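Local coordinates for protein ketol-acid reductoisomerase (uncultured archaeon GZfos26G2, PDB 4XDY) that catalyses the magnesium-dependent methyl migration and NADH-dependent reduction of acetolactate in the biosynthesis of branched-chain amino acids, at residues 20-25 with 69-74. Residues are numbered along the deposited sequence; the frame is centred on the assembly and turned at random.
Sequences AVMGYG and LPIDKA. With NAI (1,4-dihydronicotinamide adenine dinucleotide), chain E.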
loop_
_atom_site.group_PDB
_atom_site.type_symbol
_atom_site.label_atom_id
_atom_site.label_comp_id
_atom_site.label_asym_id
_atom_site.label_seq_id
_atom_site.Cartn_x
_atom_site.Cartn_y
_atom_site.Cartn_z
ATOM N N ALA A 20 -6.297 -21.156 -24.926
ATOM C CA ALA A 20 -7.539 -20.408 -25.123
ATOM C C ALA A 20 -7.883 -19.693 -23.821
ATOM O O ALA A 20 -8.221 -20.344 -22.844
ATOM C CB ALA A 20 -8.655 -21.331 -25.516
ATOM N N VAL A 21 -7.734 -18.389 -23.830
ATOM C CA VAL A 21 -8.054 -17.553 -22.637
ATOM C C VAL A 21 -9.489 -17.094 -22.768
ATOM O O VAL A 21 -9.790 -16.321 -23.685
ATOM C CB VAL A 21 -7.098 -16.386 -22.493
ATOM C CG1 VAL A 21 -7.569 -15.418 -21.392
ATOM C CG2 VAL A 21 -5.668 -16.880 -22.200
ATOM N N MET A 22 -10.357 -17.608 -21.889
ATOM C CA MET A 22 -11.760 -17.251 -21.858
ATOM C C MET A 22 -11.980 -16.034 -20.938
ATOM O O MET A 22 -11.816 -16.137 -19.742
ATOM C CB MET A 22 -12.608 -18.398 -21.403
ATOM C CG MET A 22 -12.283 -19.771 -22.038
ATOM S SD MET A 22 -12.415 -19.619 -23.835
ATOM C CE MET A 22 -12.652 -21.349 -24.221
ATOM N N GLY A 23 -12.467 -14.946 -21.502
ATOM C CA GLY A 23 -12.597 -13.667 -20.779
ATOM C C GLY A 23 -11.425 -12.785 -20.851
ATOM O O GLY A 23 -10.383 -13.109 -20.302
ATOM N N TYR A 24 -11.544 -11.609 -21.465
ATOM C CA TYR A 24 -10.475 -10.690 -21.550
ATOM C C TYR A 24 -10.685 -9.512 -20.628
ATOM O O TYR A 24 -10.699 -8.392 -21.115
ATOM C CB TYR A 24 -10.328 -10.182 -23.030
ATOM C CG TYR A 24 -9.069 -9.510 -23.453
ATOM C CD1 TYR A 24 -7.920 -10.226 -23.735
ATOM C CD2 TYR A 24 -9.030 -8.142 -23.688
ATOM C CE1 TYR A 24 -6.759 -9.628 -24.152
ATOM C CE2 TYR A 24 -7.861 -7.511 -24.119
ATOM C CZ TYR A 24 -6.718 -8.273 -24.400
ATOM O OH TYR A 24 -5.532 -7.713 -24.795
ATOM N N GLY A 25 -10.744 -9.739 -19.306
ATOM C CA GLY A 25 -10.920 -8.707 -18.301
ATOM C C GLY A 25 -9.629 -8.539 -17.519
ATOM O O GLY A 25 -8.547 -8.594 -18.093
ATOM N N LEU A 69 -12.454 -15.302 -30.760
ATOM C CA LEU A 69 -13.497 -16.171 -31.160
ATOM C C LEU A 69 -14.557 -16.203 -30.123
ATOM O O LEU A 69 -14.246 -15.952 -28.948
ATOM C CB LEU A 69 -12.938 -17.596 -31.309
ATOM C CG LEU A 69 -11.718 -17.764 -32.236
ATOM C CD1 LEU A 69 -11.053 -19.128 -32.144
ATOM C CD2 LEU A 69 -12.165 -17.523 -33.658
ATOM N N PRO A 70 -15.750 -16.691 -30.496
ATOM C CA PRO A 70 -16.725 -17.096 -29.531
ATOM C C PRO A 70 -16.128 -18.170 -28.625
ATOM O O PRO A 70 -15.222 -18.917 -29.036
ATOM C CB PRO A 70 -17.892 -17.680 -30.365
ATOM C CG PRO A 70 -17.654 -17.208 -31.774
ATOM C CD PRO A 70 -16.199 -16.941 -31.904
ATOM N N ILE A 71 -16.619 -18.236 -27.394
ATOM C CA ILE A 71 -16.058 -19.173 -26.411
ATOM C C ILE A 71 -16.061 -20.623 -26.913
ATOM O O ILE A 71 -15.050 -21.346 -26.734
ATOM C CB ILE A 71 -16.763 -19.033 -25.020
ATOM C CG1 ILE A 71 -16.458 -17.633 -24.458
ATOM C CG2 ILE A 71 -16.391 -20.167 -24.077
ATOM C CD1 ILE A 71 -17.214 -17.248 -23.208
ATOM N N ASP A 72 -17.166 -21.082 -27.495
ATOM C CA ASP A 72 -17.181 -22.450 -28.033
ATOM C C ASP A 72 -16.072 -22.771 -29.067
ATOM O O ASP A 72 -15.389 -23.807 -28.951
ATOM C CB ASP A 72 -18.552 -22.863 -28.497
ATOM C CG ASP A 72 -19.043 -22.097 -29.720
ATOM O OD1 ASP A 72 -18.413 -21.119 -30.186
ATOM O OD2 ASP A 72 -20.099 -22.540 -30.192
ATOM N N LYS A 73 -15.844 -21.876 -30.007
ATOM C CA LYS A 73 -14.755 -22.080 -31.003
ATOM C C LYS A 73 -13.380 -21.941 -30.371
ATOM O O LYS A 73 -12.428 -22.567 -30.778
ATOM C CB LYS A 73 -14.802 -21.045 -32.159
ATOM C CG LYS A 73 -16.092 -20.915 -32.965
ATOM C CD LYS A 73 -16.745 -22.254 -33.181
ATOM C CE LYS A 73 -17.845 -22.151 -34.241
ATOM N NZ LYS A 73 -18.138 -23.537 -34.684
ATOM N N ALA A 74 -13.249 -21.067 -29.391
ATOM C CA ALA A 74 -11.992 -20.937 -28.691
ATOM C C ALA A 74 -11.658 -22.199 -27.914
ATOM O O ALA A 74 -10.496 -22.615 -27.885
ATOM C CB ALA A 74 -12.030 -19.721 -27.762
HETATM P PA NAI E . -13.707 -10.062 -15.163
HETATM O O1A NAI E . -14.825 -9.702 -14.173
HETATM O O2A NAI E . -12.701 -9.060 -15.528
HETATM O O5B NAI E . -14.455 -10.784 -16.395
HETATM C C5B NAI E . -13.700 -11.156 -17.583
HETATM C C4B NAI E . -14.567 -10.834 -18.838
HETATM O O4B NAI E . -15.667 -11.735 -18.773
HETATM C C3B NAI E . -15.211 -9.426 -18.947
HETATM O O3B NAI E . -14.193 -8.515 -19.362
HETATM C C2B NAI E . -16.343 -9.669 -19.924
HETATM O O2B NAI E . -15.840 -9.484 -21.249
HETATM C C1B NAI E . -16.665 -11.161 -19.656
HETATM N N9A NAI E . -17.962 -11.310 -19.017
HETATM C C8A NAI E . -18.375 -10.545 -17.920
HETATM N N7A NAI E . -19.602 -10.913 -17.577
HETATM C C5A NAI E . -19.987 -11.874 -18.457
HETATM C C6A NAI E . -21.196 -12.649 -18.668
HETATM N N6A NAI E . -22.276 -12.497 -17.890
HETATM N N1A NAI E . -21.232 -13.593 -19.646
HETATM C C2A NAI E . -20.177 -13.764 -20.470
HETATM N N3A NAI E . -19.034 -13.109 -20.365
HETATM C C4A NAI E . -18.891 -12.141 -19.387
HETATM O O3 NAI E . -12.925 -11.407 -14.502
HETATM P PN NAI E . -11.583 -11.276 -13.526
HETATM O O1N NAI E . -11.868 -10.336 -12.372
HETATM O O2N NAI E . -10.457 -10.994 -14.428
HETATM O O5D NAI E . -11.685 -12.731 -12.912
HETATM C C5D NAI E . -11.253 -13.872 -13.728
HETATM C C4D NAI E . -10.827 -15.084 -12.823
HETATM O O4D NAI E . -9.584 -14.642 -12.243
HETATM C C3D NAI E . -11.731 -15.387 -11.643
HETATM O O3D NAI E . -11.725 -16.794 -11.371
HETATM C C2D NAI E . -11.122 -14.626 -10.442
HETATM O O2D NAI E . -11.449 -15.116 -9.143
HETATM C C1D NAI E . -9.650 -14.761 -10.770
HETATM N N1N NAI E . -8.704 -13.781 -10.227
HETATM C C2N NAI E . -8.917 -12.472 -10.480
HETATM C C3N NAI E . -8.062 -11.530 -10.027
HETATM C C7N NAI E . -8.263 -10.164 -10.403
HETATM O O7N NAI E . -9.347 -9.622 -10.782
HETATM N N7N NAI E . -7.142 -9.507 -10.568
HETATM C C4N NAI E . -6.899 -11.961 -9.280
HETATM C C5N NAI E . -6.622 -13.365 -9.245
HETATM C C6N NAI E . -7.568 -14.229 -9.699
#
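The side chain of M22 lies against I71 and A74, joining strand 18-22 of the Rossmann fold, which runs parallel to both its neighbours in the sheet, to the short helix 71-77. It is a compact example of how a Rossmann strand and a helix beyond it are joined by a few apolar side chains, through van der Waals contact alone. The tight part is built around the thioether. With CG beside the backbone N (chi1 -45°) and a second bend at chi2 (-57°), the chain is brought round until its methyl reaches the first turn of the helix. There M22 CE rests 3.5 Å from the carbonyl oxygen I71 O, and M22 SD is 3.9 Å from A74 CB. The CG2 branch of I71 completes this apolar patch, 3.9 Å from M22 CE, the two side chains crossing at a slant. An alanine at M22 would remove the thioether and is likely to leave a gap beside I71 CG2 and A74 CB, both without this partner from the strand. I71 also touches I93 and Q97 of helix 90-98. By contrast with the buried A20, M22, I71 and A74, the outward side is loose: D72 and the exposed K73 point away from the strand, and a weak hydrogen bond runs from K73 N to D72 OD1. Beyond M22 the chain turns away from the helix into the glycine-rich loop at the dinucleotide. The backbone angles of G23 call for glycine, and at G25 a side chain would strike the phosphate. Back along the strand, A20 puts its methyl against the helix backbone, with A20 CB 3.3 Å from A74 O.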